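Local coordinates for protein aspartate aminotransferase, mitochondrial (Trypanosoma brucei brucei, PDB 4W5K) that probably transfers amino groups from aspartate to 2-oxoglutarate as a homodimeric, pyridoxal-phosphate-dependent aminotransferase of class I, at residues E169-L174 with R202-F207; C118-G123 with E141-S146. The protein carries 1 engineered substitution. All blocks are in the same frame, centred on the assembly; numbering follows the deposited sequence.

Contact 1: E169-L174 with R202-F207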
loop_
_atom_site.group_PDB
_atom_site.type_symbol
_atom_site.label_atom_id
_atom_site.label_comp_id
_atom_site.label_asym_id
_atom_site.label_seq_id
_atom_site.Cartn_x
_atom_site.Cartn_y
_atom_site.Cartn_z
ATOM N N GLU A 169 -27.993 -9.143 18.082
ATOM C CA GLU A 169 -27.772 -7.723 18.337
ATOM C C GLU A 169 -26.278 -7.419 18.350
ATOM O O GLU A 169 -25.467 -8.192 18.910
ATOM C CB GLU A 169 -28.379 -7.297 19.678
ATOM C CG GLU A 169 -29.752 -6.647 19.623
ATOM C CD GLU A 169 -30.070 -5.909 20.907
ATOM O OE1 GLU A 169 -30.735 -6.504 21.775
ATOM O OE2 GLU A 169 -29.629 -4.745 21.061
ATOM N N GLY A 170 -25.914 -6.293 17.752
ATOM C CA GLY A 170 -24.527 -5.872 17.683
ATOM C C GLY A 170 -23.711 -6.614 16.652
ATOM O O GLY A 170 -22.500 -6.757 16.788
ATOM N N SER A 171 -24.362 -7.077 15.590
ATOM C CA SER A 171 -23.614 -7.693 14.501
ATOM C C SER A 171 -23.027 -6.628 13.574
ATOM O O SER A 171 -23.611 -5.554 13.373
ATOM C CB SER A 171 -24.508 -8.658 13.704
ATOM O OG SER A 171 -24.884 -9.784 14.489
ATOM N N VAL A 172 -21.861 -6.912 13.007
ATOM C CA VAL A 172 -21.312 -6.041 11.971
ATOM C C VAL A 172 -21.957 -6.429 10.619
ATOM O O VAL A 172 -21.975 -7.613 10.251
ATOM C CB VAL A 172 -19.780 -6.136 11.912
ATOM C CG1 VAL A 172 -19.224 -5.244 10.803
ATOM C CG2 VAL A 172 -19.196 -5.760 13.283
ATOM N N ILE A 173 -22.495 -5.450 9.896
ATOM C CA ILE A 173 -23.245 -5.737 8.671
ATOM C C ILE A 173 -22.597 -5.018 7.506
ATOM O O ILE A 173 -22.613 -3.790 7.457
ATOM C CB ILE A 173 -24.710 -5.273 8.768
ATOM C CG1 ILE A 173 -25.394 -5.815 10.040
ATOM C CG2 ILE A 173 -25.512 -5.660 7.493
ATOM C CD1 ILE A 173 -25.612 -7.334 10.064
ATOM N N LEU A 174 -22.011 -5.796 6.602
ATOM C CA LEU A 174 -21.365 -5.283 5.389
ATOM C C LEU A 174 -22.400 -5.019 4.294
ATOM O O LEU A 174 -23.140 -5.934 3.944
ATOM C CB LEU A 174 -20.341 -6.297 4.889
ATOM C CG LEU A 174 -19.488 -5.941 3.671
ATOM C CD1 LEU A 174 -18.613 -4.741 4.015
ATOM C CD2 LEU A 174 -18.624 -7.152 3.335
ATOM N N ARG A 202 -31.676 -3.178 15.822
ATOM C CA ARG A 202 -30.920 -4.331 16.311
ATOM C C ARG A 202 -29.538 -3.938 16.836
ATOM O O ARG A 202 -28.749 -4.810 17.224
ATOM C CB ARG A 202 -30.779 -5.378 15.203
ATOM C CG ARG A 202 -32.123 -6.022 14.788
ATOM C CD ARG A 202 -32.705 -6.832 15.943
ATOM N NE ARG A 202 -32.039 -8.127 16.098
ATOM C CZ ARG A 202 -31.975 -8.818 17.232
ATOM N NH1 ARG A 202 -32.512 -8.339 18.357
ATOM N NH2 ARG A 202 -31.355 -9.992 17.248
ATOM N N ASN A 203 -29.268 -2.633 16.869
ATOM C CA ASN A 203 -27.978 -2.095 17.329
ATOM C C ASN A 203 -26.803 -2.708 16.572
ATOM O O ASN A 203 -25.720 -2.959 17.163
ATOM C CB ASN A 203 -27.810 -2.306 18.845
ATOM C CG ASN A 203 -28.880 -1.581 19.654
ATOM O OD1 ASN A 203 -29.040 -0.361 19.539
ATOM N ND2 ASN A 203 -29.642 -2.336 20.447
ATOM N N HIS A 204 -27.007 -2.928 15.265
ATOM C CA HIS A 204 -25.960 -3.442 14.387
ATOM C C HIS A 204 -24.963 -2.338 14.026
ATOM O O HIS A 204 -25.253 -1.141 14.133
ATOM C CB HIS A 204 -26.556 -4.036 13.084
ATOM C CG HIS A 204 -27.355 -5.288 13.292
ATOM N ND1 HIS A 204 -27.083 -6.193 14.297
ATOM C CD2 HIS A 204 -28.417 -5.786 12.617
ATOM C CE1 HIS A 204 -27.947 -7.192 14.235
ATOM N NE2 HIS A 204 -28.767 -6.968 13.219
ATOM N N ILE A 205 -23.785 -2.752 13.595
ATOM C CA ILE A 205 -22.729 -1.827 13.192
ATOM C C ILE A 205 -22.562 -1.916 11.681
ATOM O O ILE A 205 -22.070 -2.923 11.175
ATOM C CB ILE A 205 -21.380 -2.153 13.899
ATOM C CG1 ILE A 205 -21.527 -2.092 15.430
ATOM C CG2 ILE A 205 -20.293 -1.192 13.445
ATOM C CD1 ILE A 205 -21.996 -3.394 16.073
ATOM N N PRO A 206 -23.011 -0.884 10.941
ATOM C CA PRO A 206 -22.925 -0.921 9.477
ATOM C C PRO A 206 -21.516 -0.653 8.974
ATOM O O PRO A 206 -20.895 0.303 9.439
ATOM C CB PRO A 206 -23.856 0.202 9.038
ATOM C CG PRO A 206 -23.863 1.146 10.204
ATOM C CD PRO A 206 -23.753 0.298 11.425
ATOM N N PHE A 207 -21.050 -1.499 8.055
ATOM C CA PHE A 207 -19.740 -1.339 7.382
ATOM C C PHE A 207 -20.071 -1.162 5.902
ATOM O O PHE A 207 -20.408 -2.121 5.212
ATOM C CB PHE A 207 -18.868 -2.575 7.634
ATOM C CG PHE A 207 -17.378 -2.367 7.438
ATOM C CD1 PHE A 207 -16.877 -1.606 6.396
ATOM C CD2 PHE A 207 -16.487 -2.954 8.346
ATOM C CE1 PHE A 207 -15.484 -1.435 6.228
ATOM C CE2 PHE A 207 -15.078 -2.802 8.199
ATOM C CZ PHE A 207 -14.577 -2.032 7.136
HETATM O O HOH W 1 -29.469 -10.730 20.042
#

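Contact 2: C118-G123 with E141-S146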
loop_
_atom_site.group_PDB
_atom_site.type_symbol
_atom_site.label_atom_id
_atom_site.label_comp_id
_atom_site.label_asym_id
_atom_site.label_seq_id
_atom_site.Cartn_x
_atom_site.Cartn_y
_atom_site.Cartn_z
ATOM N N CYS A 118 -16.118 -9.361 18.551
ATOM C CA CYS A 118 -16.042 -9.067 17.120
ATOM C C CYS A 118 -15.396 -10.189 16.320
ATOM O O CYS A 118 -14.221 -10.071 15.942
ATOM C CB CYS A 118 -15.256 -7.769 16.889
ATOM S SG CYS A 118 -15.615 -7.096 15.238
ATOM N N ASN A 119 -16.138 -11.264 16.056
ATOM C CA ASN A 119 -15.565 -12.398 15.332
ATOM C C ASN A 119 -16.369 -12.865 14.114
ATOM O O ASN A 119 -16.014 -13.859 13.486
ATOM C CB ASN A 119 -15.360 -13.570 16.284
ATOM C CG ASN A 119 -16.612 -13.919 17.038
ATOM O OD1 ASN A 119 -17.723 -13.637 16.582
ATOM N ND2 ASN A 119 -16.449 -14.526 18.203
ATOM N N ARG A 120 -17.411 -12.112 13.753
ATOM C CA ARG A 120 -18.278 -12.452 12.628
ATOM C C ARG A 120 -18.688 -11.158 11.903
ATOM O O ARG A 120 -18.787 -10.100 12.533
ATOM C CB ARG A 120 -19.511 -13.227 13.120
ATOM C CG ARG A 120 -20.367 -13.750 12.009
ATOM C CD ARG A 120 -21.708 -14.290 12.519
ATOM N NE ARG A 120 -21.582 -15.476 13.360
ATOM C CZ ARG A 120 -22.404 -16.521 13.282
ATOM N NH1 ARG A 120 -23.388 -16.529 12.389
ATOM N NH2 ARG A 120 -22.243 -17.564 14.090
ATOM N N ILE A 121 -18.852 -11.218 10.582
ATOM C CA ILE A 121 -19.354 -10.074 9.824
ATOM C C ILE A 121 -20.322 -10.636 8.774
ATOM O O ILE A 121 -20.076 -11.696 8.192
ATOM C CB ILE A 121 -18.223 -9.244 9.176
ATOM C CG1 ILE A 121 -18.790 -8.032 8.418
ATOM C CG2 ILE A 121 -17.356 -10.113 8.281
ATOM C CD1 ILE A 121 -17.677 -7.027 7.962
ATOM N N TYR A 122 -21.463 -9.972 8.610
ATOM C CA TYR A 122 -22.504 -10.452 7.705
ATOM C C TYR A 122 -22.387 -9.723 6.373
ATOM O O TYR A 122 -22.279 -8.500 6.353
ATOM C CB TYR A 122 -23.896 -10.220 8.289
ATOM C CG TYR A 122 -24.276 -11.169 9.393
ATOM C CD1 TYR A 122 -23.735 -11.023 10.658
ATOM C CD2 TYR A 122 -25.177 -12.205 9.173
ATOM C CE1 TYR A 122 -24.098 -11.895 11.691
ATOM C CE2 TYR A 122 -25.531 -13.083 10.185
ATOM C CZ TYR A 122 -24.988 -12.919 11.437
ATOM O OH TYR A 122 -25.344 -13.791 12.456
ATOM N N GLY A 123 -22.418 -10.466 5.269
ATOM C CA GLY A 123 -22.317 -9.843 3.948
ATOM C C GLY A 123 -23.389 -10.442 3.045
ATOM O O GLY A 123 -23.982 -11.465 3.374
ATOM N N GLU A 141 -15.163 -14.113 10.568
ATOM C CA GLU A 141 -15.833 -14.959 9.597
ATOM C C GLU A 141 -16.968 -14.239 8.869
ATOM O O GLU A 141 -17.920 -13.775 9.487
ATOM C CB GLU A 141 -16.382 -16.204 10.303
ATOM C CG GLU A 141 -16.982 -17.202 9.351
ATOM C CD GLU A 141 -17.682 -18.329 10.073
ATOM O OE1 GLU A 141 -17.678 -18.325 11.320
ATOM O OE2 GLU A 141 -18.240 -19.209 9.387
ATOM N N LEU A 142 -16.851 -14.122 7.552
ATOM C CA LEU A 142 -17.933 -13.569 6.739
ATOM C C LEU A 142 -19.057 -14.578 6.601
ATOM O O LEU A 142 -18.837 -15.723 6.212
ATOM C CB LEU A 142 -17.395 -13.163 5.370
ATOM C CG LEU A 142 -18.374 -12.513 4.384
ATOM C CD1 LEU A 142 -18.795 -11.135 4.850
ATOM C CD2 LEU A 142 -17.667 -12.397 3.018
ATOM N N THR A 143 -20.263 -14.154 6.949
ATOM C CA THR A 143 -21.412 -15.050 6.923
ATOM C C THR A 143 -22.558 -14.386 6.149
ATOM O O THR A 143 -22.739 -13.177 6.212
ATOM C CB THR A 143 -21.839 -15.429 8.346
ATOM O OG1 THR A 143 -22.745 -16.534 8.308
ATOM C CG2 THR A 143 -22.481 -14.259 9.052
ATOM N N PRO A 144 -23.321 -15.181 5.390
ATOM C CA PRO A 144 -24.260 -14.509 4.474
ATOM C C PRO A 144 -25.586 -14.017 5.056
ATOM O O PRO A 144 -26.093 -14.572 6.048
ATOM C CB PRO A 144 -24.535 -15.597 3.429
ATOM C CG PRO A 144 -24.418 -16.867 4.212
ATOM C CD PRO A 144 -23.222 -16.623 5.115
ATOM N N TYR A 145 -26.148 -12.985 4.416
ATOM C CA TYR A 145 -27.579 -12.663 4.523
ATOM C C TYR A 145 -28.214 -12.743 3.141
ATOM O O TYR A 145 -27.556 -12.490 2.129
ATOM C CB TYR A 145 -27.832 -11.276 5.143
ATOM C CG TYR A 145 -27.164 -10.068 4.488
ATOM C CD1 TYR A 145 -27.651 -9.521 3.303
ATOM C CD2 TYR A 145 -26.084 -9.435 5.096
ATOM C CE1 TYR A 145 -27.055 -8.394 2.721
ATOM C CE2 TYR A 145 -25.481 -8.308 4.521
ATOM C CZ TYR A 145 -25.965 -7.796 3.342
ATOM O OH TYR A 145 -25.377 -6.689 2.778
ATOM N N SER A 146 -29.493 -13.094 3.113
ATOM C CA SER A 146 -30.235 -13.153 1.869
ATOM C C SER A 146 -30.176 -11.813 1.156
ATOM O O SER A 146 -30.318 -10.756 1.778
ATOM C CB SER A 146 -31.684 -13.551 2.139
ATOM O OG SER A 146 -31.770 -14.826 2.752
#

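Contact 1: E169-L174 with R202-F207
His204 is gripped on two sides by 169-174. Its ND1 accepts the backbone N-H of Ser171 (N to ND1 3.1 Å), the donor lying 25° out of the ring plane. Over one ring face sits Ile173 CD1, 4.3 Å from the His204 ring centroid in a CH-pi contact; Ile173 CG1, anti to its own carbonyl carbon, rests on His204 CB at 3.7 Å. The opposite face is covered by Arg202 CB, so the imidazole is clamped between two aliphatic groups. Its far nitrogen, NE2, bonds to Leu164 O, consistent with a neutral ring protonated at NE2.

Beyond the histidine the chains run parallel as two strands, with Val172, Ile173 and Leu174 beside Ile205, Pro206 and Phe207. Ile205 N gives to Ser171 O (2.8 Å), Ile205 O receives Ile173 N, and Phe207 N gives to Ile173 O. This is the pairing of a beta-alpha-beta unit, strand 172-176, helix 189-201 and strand 205-210, in the large domain of a fold-type I aminotransferase. Val172 CG1 meets the edge of the Phe207 ring, and Leu174 CD1 lies 4.2 Å from Phe207 CB; Phe135 of helix 129-137 adds an edge-to-face ring contact to Phe207.

At the other end, Asn203 closes helix 189-201 with a Schellman motif, and the turn presents Arg202 O to Gly170 N (3.2 Å), a bond in the carbonyl plane. Glu169 CG lies over one face of the Arg202 guanidinium, 3.5 Å from Arg202 NH1, without a salt bridge; Arg202 NH2 bonds instead to Ala167 O. A water accepts from Glu169 N and, weakly, from Arg202 NH2. The Asn203 ND2 bond to Glu169 OE2 is modelled implausibly short, so its detail is doubtful.

Contact 2: C118-G123 with E141-S146
Tyr145 CG stands between its own backbone N and carbonyl carbon (chi1 55°), a tight setting that folds the ring back over Gly123 of the next strand. Ring atom CE2 of Tyr145 comes to 3.3 Å from Gly123 C, so that carbonyl carbon lies against the ring face, toward its rim, while Tyr122 CB meets the ring edge in plane. The Tyr145 hydroxyl finds its partner, Leu174, two strands over.

On the other face, that of Ile121, Leu142 packs on the same backbone. CG of Leu142 points away from its N (chi1 -178°), and CD1 swings back to 3.7 Å from Gly123 N and 3.9 Å from Ile121 CG2. That methyl lies where a side chain at Gly123 would stand, so the glycine leaves it room against the backbone. His131 and Glu132 of helix 129-137 touch Leu142, and Phe135 of that helix touches Ile121. On the Tyr122 face, the one Tyr145 lies on, Thr143 has its methyl CG2 above the centre of the Tyr122 ring, 3.4 Å from the centroid, and Arg120 CD lies 3.6 Å from Thr143 CG2. Thr143 is deposited in two conformers, so these two contacts hold for the one described and are doubtful for the other.

Five backbone N-H...O bonds join the strands: Glu141 N to Asn119 O, Ile121 N to Glu141 O, Thr143 N to Ile121 O (2.8 Å), Gly123 N to Thr143 O, and Tyr145 N to Gly123 O (2.8 Å).

Two neighbouring parallel strands, 120-124 and 141-149, joined through helix 129-137, make up a beta-alpha-beta crossover, the repeating connection of the central sheet in the large domain of aminotransferases of this family.

Contact 2 closes before contact 1 opens along the chain, and their centres lie about 10 Å apart. Together they make up four consecutive parallel strands of one mixed sheet, in the order 205-210, 172-176, 120-124, 141-149. The join falls between the two inner strands: Leu174 N lies 2.7 Å from Tyr122 O, and Leu174 O lies 2.6 Å from Tyr145 OH, both probable hydrogen bonds, the second reaching across strand 120-124. Val172 packs on Ile121. Residues of the pyridoxal phosphate pocket follow or lie in three of them: Tyr128 after 120-124, His176 at the end of 172-176, Asp209 late in 205-210. The two crossovers thus form part of the sheet that carries the cofactor site.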